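Local coordinates for protein-glutamine gamma-glutamyltransferase (PDB 1G0D) that catalyses calcium-dependent cross-linking of proteins by joining peptide-bound glutamine to lysine or other primary amines, at residues F484-G498 / H535-Y549. Residues are numbered along the deposited sequence; the frame is centred on the assembly and turned at random.
Sequences FGTDFDVIVEVKNEG and HKAHKEVMRLHYDDY
The edge of the Tyr546 ring meets the face of Phe484 in a T-shaped pair, planes 75° apart, while CE1 at the rim of Tyr549 also touches Phe484. A chi1 of 53° brings the outer end of the Phe488 ring over Leu544 CB, a CH-pi contact on one face, with Val490 CG2 at its edge. Asp487 C and Phe488 N lie over one face of the Arg543 guanidinium. These rings cluster where strand 488-496 begins and its antiparallel partner 536-544 runs into helix 546-549, in the first of the transglutaminase's two C-terminal beta-sandwich domains; strand 536-544 borders its three-stranded sheet, with 473-479 beyond 488-496. Val492, Val494 and Met542 pack across the sandwich on 502-513 and 558-566, and Val490 lies beside Ile580, a probable GTP-site residue. On the other face Glu493 OE2 bridges to Lys495 and Lys478. Arg543 NH1 makes a salt-bridged hydrogen bond to Asp489 OD2 at 2.7 Å, the oxygen near the guanidinium plane though the carboxylate is met from above. Asp487 OD1 accepts a nearly straight bond from Tyr546 N at 2.8 Å (165°). Tyr549 OH gives its proton to Thr486 O at 2.5 Å and accepts from Gly485 N at 3.2 Å.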
loop_
_atom_site.group_PDB
_atom_site.type_symbol
_atom_site.label_atom_id
_atom_site.label_comp_id
_atom_site.label_asym_id
_atom_site.label_seq_id
_atom_site.Cartn_x
_atom_site.Cartn_y
_atom_site.Cartn_z
ATOM N N PHE A 484 14.800 -12.743 17.668
ATOM C CA PHE A 484 15.446 -11.618 18.328
ATOM C C PHE A 484 15.596 -11.952 19.804
ATOM O O PHE A 484 14.649 -12.453 20.428
ATOM C CB PHE A 484 14.607 -10.352 18.200
ATOM C CG PHE A 484 15.244 -9.154 18.821
ATOM C CD1 PHE A 484 16.490 -8.723 18.386
ATOM C CD2 PHE A 484 14.617 -8.464 19.858
ATOM C CE1 PHE A 484 17.105 -7.611 18.974
ATOM C CE2 PHE A 484 15.226 -7.350 20.454
ATOM C CZ PHE A 484 16.475 -6.926 20.009
ATOM N N GLY A 485 16.784 -11.659 20.344
ATOM C CA GLY A 485 17.098 -11.940 21.736
ATOM C C GLY A 485 18.147 -13.046 21.863
ATOM O O GLY A 485 18.824 -13.148 22.883
ATOM N N THR A 486 18.317 -13.861 20.825
ATOM C CA THR A 486 19.265 -14.967 20.890
ATOM C C THR A 486 20.583 -14.841 20.105
ATOM O O THR A 486 20.688 -14.067 19.140
ATOM C CB THR A 486 18.558 -16.304 20.464
ATOM O OG1 THR A 486 18.489 -16.389 19.041
ATOM C CG2 THR A 486 17.134 -16.369 21.004
ATOM N N ASP A 487 21.599 -15.592 20.545
ATOM C CA ASP A 487 22.876 -15.610 19.846
ATOM C C ASP A 487 22.697 -16.771 18.900
ATOM O O ASP A 487 22.100 -17.767 19.273
ATOM C CB ASP A 487 24.046 -15.975 20.751
ATOM C CG ASP A 487 23.982 -15.348 22.112
ATOM O OD1 ASP A 487 23.616 -14.157 22.248
ATOM O OD2 ASP A 487 24.340 -16.080 23.058
ATOM N N PHE A 488 23.239 -16.699 17.696
ATOM C CA PHE A 488 23.034 -17.816 16.778
ATOM C C PHE A 488 24.170 -17.979 15.812
ATOM O O PHE A 488 25.043 -17.141 15.719
ATOM C CB PHE A 488 21.742 -17.586 15.972
ATOM C CG PHE A 488 21.698 -16.236 15.273
ATOM C CD1 PHE A 488 21.160 -15.115 15.916
ATOM C CD2 PHE A 488 22.237 -16.078 13.995
ATOM C CE1 PHE A 488 21.173 -13.852 15.296
ATOM C CE2 PHE A 488 22.253 -14.825 13.379
ATOM C CZ PHE A 488 21.723 -13.713 14.028
ATOM N N ASP A 489 24.132 -19.057 15.057
ATOM C CA ASP A 489 25.166 -19.287 14.082
ATOM C C ASP A 489 24.566 -19.136 12.704
ATOM O O ASP A 489 23.368 -19.387 12.507
ATOM C CB ASP A 489 25.731 -20.700 14.193
ATOM C CG ASP A 489 26.107 -21.075 15.608
ATOM O OD1 ASP A 489 26.075 -22.288 15.909
ATOM O OD2 ASP A 489 26.432 -20.173 16.413
ATOM N N VAL A 490 25.405 -18.704 11.765
ATOM C CA VAL A 490 25.047 -18.545 10.359
ATOM C C VAL A 490 26.145 -19.291 9.614
ATOM O O VAL A 490 27.314 -18.980 9.785
ATOM C CB VAL A 490 25.129 -17.054 9.892
ATOM C CG1 VAL A 490 24.957 -16.987 8.404
ATOM C CG2 VAL A 490 24.071 -16.213 10.585
ATOM N N ILE A 491 25.800 -20.274 8.797
ATOM C CA ILE A 491 26.849 -20.956 8.058
ATOM C C ILE A 491 27.078 -20.339 6.692
ATOM O O ILE A 491 26.135 -19.907 6.021
ATOM C CB ILE A 491 26.543 -22.430 7.856
ATOM C CG1 ILE A 491 26.368 -23.080 9.202
ATOM C CG2 ILE A 491 27.669 -23.110 7.134
ATOM C CD1 ILE A 491 24.948 -23.148 9.537
ATOM N N VAL A 492 28.350 -20.270 6.310
ATOM C CA VAL A 492 28.768 -19.762 5.016
ATOM C C VAL A 492 29.416 -20.998 4.405
ATOM O O VAL A 492 30.462 -21.436 4.863
ATOM C CB VAL A 492 29.828 -18.620 5.162
ATOM C CG1 VAL A 492 30.336 -18.186 3.797
ATOM C CG2 VAL A 492 29.202 -17.430 5.857
ATOM N N GLU A 493 28.787 -21.582 3.384
ATOM C CA GLU A 493 29.330 -22.769 2.785
ATOM C C GLU A 493 29.851 -22.546 1.392
ATOM O O GLU A 493 29.181 -21.976 0.549
ATOM C CB GLU A 493 28.272 -23.856 2.777
ATOM C CG GLU A 493 28.596 -25.014 1.859
ATOM C CD GLU A 493 27.567 -26.129 1.922
ATOM O OE1 GLU A 493 27.801 -27.107 2.672
ATOM O OE2 GLU A 493 26.533 -26.026 1.216
ATOM N N VAL A 494 31.077 -23.000 1.165
ATOM C CA VAL A 494 31.746 -22.904 -0.126
ATOM C C VAL A 494 31.698 -24.304 -0.730
ATOM O O VAL A 494 32.225 -25.233 -0.145
ATOM C CB VAL A 494 33.236 -22.516 0.058
ATOM C CG1 VAL A 494 33.875 -22.379 -1.297
ATOM C CG2 VAL A 494 33.373 -21.238 0.901
ATOM N N LYS A 495 31.060 -24.476 -1.877
ATOM C CA LYS A 495 30.982 -25.805 -2.471
ATOM C C LYS A 495 31.871 -25.862 -3.667
ATOM O O LYS A 495 31.653 -25.158 -4.636
ATOM C CB LYS A 495 29.552 -26.156 -2.953
ATOM C CG LYS A 495 28.620 -26.873 -1.932
ATOM C CD LYS A 495 27.143 -26.385 -1.985
ATOM C CE LYS A 495 27.019 -24.831 -2.182
ATOM N NZ LYS A 495 26.990 -23.967 -0.949
ATOM N N ASN A 496 32.876 -26.703 -3.617
ATOM C CA ASN A 496 33.733 -26.837 -4.767
ATOM C C ASN A 496 33.179 -27.986 -5.599
ATOM O O ASN A 496 33.382 -29.136 -5.259
ATOM C CB ASN A 496 35.179 -27.137 -4.332
ATOM C CG ASN A 496 36.103 -27.349 -5.511
ATOM O OD1 ASN A 496 35.677 -27.323 -6.667
ATOM N ND2 ASN A 496 37.380 -27.569 -5.229
ATOM N N GLU A 497 32.441 -27.713 -6.654
ATOM C CA GLU A 497 31.996 -28.840 -7.452
ATOM C C GLU A 497 32.880 -28.925 -8.687
ATOM O O GLU A 497 32.403 -28.969 -9.823
ATOM C CB GLU A 497 30.529 -28.727 -7.864
ATOM C CG GLU A 497 29.668 -27.902 -6.956
ATOM C CD GLU A 497 29.163 -26.678 -7.686
ATOM O OE1 GLU A 497 27.926 -26.490 -7.783
ATOM O OE2 GLU A 497 30.020 -25.907 -8.177
ATOM N N GLY A 498 34.180 -28.937 -8.433
ATOM C CA GLY A 498 35.159 -29.023 -9.491
ATOM C C GLY A 498 35.997 -30.261 -9.249
ATOM O O GLY A 498 35.890 -30.897 -8.199
ATOM N N HIS A 535 34.715 -31.788 -5.375
ATOM C CA HIS A 535 33.433 -32.323 -4.978
ATOM C C HIS A 535 33.199 -32.454 -3.504
ATOM O O HIS A 535 32.545 -33.387 -3.067
ATOM C CB HIS A 535 33.225 -33.643 -5.661
ATOM C CG HIS A 535 33.670 -33.623 -7.076
ATOM N ND1 HIS A 535 34.668 -34.442 -7.554
ATOM C CD2 HIS A 535 33.277 -32.862 -8.120
ATOM C CE1 HIS A 535 34.868 -34.188 -8.835
ATOM N NE2 HIS A 535 34.036 -33.232 -9.203
ATOM N N LYS A 536 33.722 -31.514 -2.739
ATOM C CA LYS A 536 33.507 -31.510 -1.309
ATOM C C LYS A 536 33.137 -30.077 -0.983
ATOM O O LYS A 536 33.325 -29.209 -1.814
ATOM C CB LYS A 536 34.780 -31.933 -0.596
ATOM C CG LYS A 536 34.627 -33.221 0.241
ATOM C CD LYS A 536 34.150 -34.439 -0.585
ATOM C CE LYS A 536 33.977 -35.685 0.296
ATOM N NZ LYS A 536 34.027 -36.965 -0.486
ATOM N N ALA A 537 32.608 -29.822 0.207
ATOM C CA ALA A 537 32.207 -28.456 0.580
ATOM C C ALA A 537 32.665 -28.035 1.966
ATOM O O ALA A 537 32.460 -28.765 2.936
ATOM C CB ALA A 537 30.676 -28.303 0.494
ATOM N N HIS A 538 33.256 -26.849 2.060
ATOM C CA HIS A 538 33.730 -26.323 3.341
ATOM C C HIS A 538 32.683 -25.424 4.002
ATOM O O HIS A 538 32.194 -24.478 3.398
ATOM C CB HIS A 538 35.039 -25.535 3.133
ATOM C CG HIS A 538 35.445 -24.700 4.306
ATOM N ND1 HIS A 538 36.247 -25.178 5.322
ATOM C CD2 HIS A 538 35.160 -23.418 4.632
ATOM C CE1 HIS A 538 36.432 -24.231 6.223
ATOM N NE2 HIS A 538 35.787 -23.149 5.826
ATOM N N LYS A 539 32.351 -25.724 5.249
ATOM C CA LYS A 539 31.379 -24.931 5.982
ATOM C C LYS A 539 32.003 -24.160 7.143
ATOM O O LYS A 539 32.569 -24.755 8.057
ATOM C CB LYS A 539 30.276 -25.818 6.541
ATOM C CG LYS A 539 29.391 -26.468 5.496
ATOM C CD LYS A 539 28.087 -26.922 6.149
ATOM C CE LYS A 539 27.462 -28.134 5.460
ATOM N NZ LYS A 539 26.351 -28.738 6.274
ATOM N N GLU A 540 31.894 -22.835 7.101
ATOM C CA GLU A 540 32.412 -21.981 8.161
ATOM C C GLU A 540 31.229 -21.366 8.871
ATOM O O GLU A 540 30.185 -21.119 8.268
ATOM C CB GLU A 540 33.287 -20.865 7.596
ATOM C CG GLU A 540 34.765 -21.188 7.594
ATOM C CD GLU A 540 35.444 -20.815 8.890
ATOM O OE1 GLU A 540 35.496 -21.681 9.787
ATOM O OE2 GLU A 540 35.920 -19.663 9.010
ATOM N N VAL A 541 31.391 -21.135 10.162
ATOM C CA VAL A 541 30.341 -20.555 10.977
ATOM C C VAL A 541 30.693 -19.181 11.558
ATOM O O VAL A 541 31.852 -18.870 11.861
ATOM C CB VAL A 541 29.989 -21.511 12.142
ATOM C CG1 VAL A 541 29.029 -20.842 13.094
ATOM C CG2 VAL A 541 29.394 -22.789 11.588
ATOM N N MET A 542 29.675 -18.343 11.688
ATOM C CA MET A 542 29.857 -17.030 12.260
ATOM C C MET A 542 28.816 -16.940 13.336
ATOM O O MET A 542 27.636 -17.053 13.059
ATOM C CB MET A 542 29.615 -15.963 11.206
ATOM C CG MET A 542 29.657 -14.529 11.722
ATOM S SD MET A 542 29.683 -13.342 10.343
ATOM C CE MET A 542 29.640 -14.485 8.908
ATOM N N ARG A 543 29.241 -16.753 14.574
ATOM C CA ARG A 543 28.273 -16.670 15.641
ATOM C C ARG A 543 27.985 -15.256 16.024
ATOM O O ARG A 543 28.865 -14.550 16.510
ATOM C CB ARG A 543 28.749 -17.421 16.871
ATOM C CG ARG A 543 27.779 -17.347 18.038
ATOM C CD ARG A 543 27.911 -18.565 18.937
ATOM N NE ARG A 543 26.912 -18.553 19.996
ATOM C CZ ARG A 543 25.774 -19.246 19.962
ATOM N NH1 ARG A 543 25.483 -20.011 18.916
ATOM N NH2 ARG A 543 24.927 -19.179 20.984
ATOM N N LEU A 544 26.743 -14.847 15.780
ATOM C CA LEU A 544 26.281 -13.511 16.121
ATOM C C LEU A 544 25.641 -13.621 17.513
ATOM O O LEU A 544 24.963 -14.616 17.792
ATOM C CB LEU A 544 25.272 -13.050 15.076
ATOM C CG LEU A 544 25.789 -12.466 13.758
ATOM C CD1 LEU A 544 26.924 -11.507 13.992
ATOM C CD2 LEU A 544 26.237 -13.577 12.887
ATOM N N HIS A 545 25.867 -12.615 18.373
ATOM C CA HIS A 545 25.355 -12.605 19.756
ATOM C C HIS A 545 24.465 -11.428 20.075
ATOM O O HIS A 545 24.702 -10.315 19.629
ATOM C CB HIS A 545 26.496 -12.566 20.760
ATOM C CG HIS A 545 27.460 -13.690 20.613
ATOM N ND1 HIS A 545 28.522 -13.647 19.736
ATOM C CD2 HIS A 545 27.535 -14.886 21.237
ATOM C CE1 HIS A 545 29.212 -14.767 19.830
ATOM N NE2 HIS A 545 28.634 -15.537 20.735
ATOM N N TYR A 546 23.479 -11.673 20.916
ATOM C CA TYR A 546 22.547 -10.639 21.253
ATOM C C TYR A 546 23.150 -9.359 21.741
ATOM O O TYR A 546 22.896 -8.316 21.163
ATOM C CB TYR A 546 21.549 -11.129 22.284
ATOM C CG TYR A 546 20.575 -10.054 22.666
ATOM C CD1 TYR A 546 19.712 -9.503 21.721
ATOM C CD2 TYR A 546 20.505 -9.581 23.972
ATOM C CE1 TYR A 546 18.802 -8.510 22.066
ATOM C CE2 TYR A 546 19.588 -8.572 24.333
ATOM C CZ TYR A 546 18.746 -8.047 23.371
ATOM O OH TYR A 546 17.867 -7.046 23.703
ATOM N N ASP A 547 23.952 -9.423 22.794
ATOM C CA ASP A 547 24.536 -8.209 23.378
ATOM C C ASP A 547 25.420 -7.446 22.423
ATOM O O ASP A 547 25.787 -6.308 22.691
ATOM C CB ASP A 547 25.311 -8.542 24.644
ATOM C CG ASP A 547 25.761 -9.984 24.678
ATOM O OD1 ASP A 547 26.974 -10.242 24.481
ATOM O OD2 ASP A 547 24.893 -10.862 24.897
ATOM N N ASP A 548 25.756 -8.075 21.306
ATOM C CA ASP A 548 26.566 -7.430 20.289
ATOM C C ASP A 548 25.606 -6.735 19.322
ATOM O O ASP A 548 25.679 -5.526 19.116
ATOM C CB ASP A 548 27.386 -8.461 19.497
ATOM C CG ASP A 548 28.637 -8.957 20.242
ATOM O OD1 ASP A 548 29.127 -8.254 21.156
ATOM O OD2 ASP A 548 29.126 -10.065 19.892
ATOM N N TYR A 549 24.692 -7.500 18.733
ATOM C CA TYR A 549 23.771 -6.904 17.773
ATOM C C TYR A 549 22.636 -6.064 18.295
ATOM O O TYR A 549 21.984 -5.432 17.484
ATOM C CB TYR A 549 23.223 -7.931 16.738
ATOM C CG TYR A 549 22.211 -8.960 17.220
ATOM C CD1 TYR A 549 20.984 -8.577 17.766
ATOM C CD2 TYR A 549 22.524 -10.317 17.187
ATOM C CE1 TYR A 549 20.109 -9.510 18.276
ATOM C CE2 TYR A 549 21.657 -11.260 17.699
ATOM C CZ TYR A 549 20.455 -10.852 18.252
ATOM O OH TYR A 549 19.636 -11.806 18.838
HETATM O O HOH W 1 25.263 -13.773 24.648
#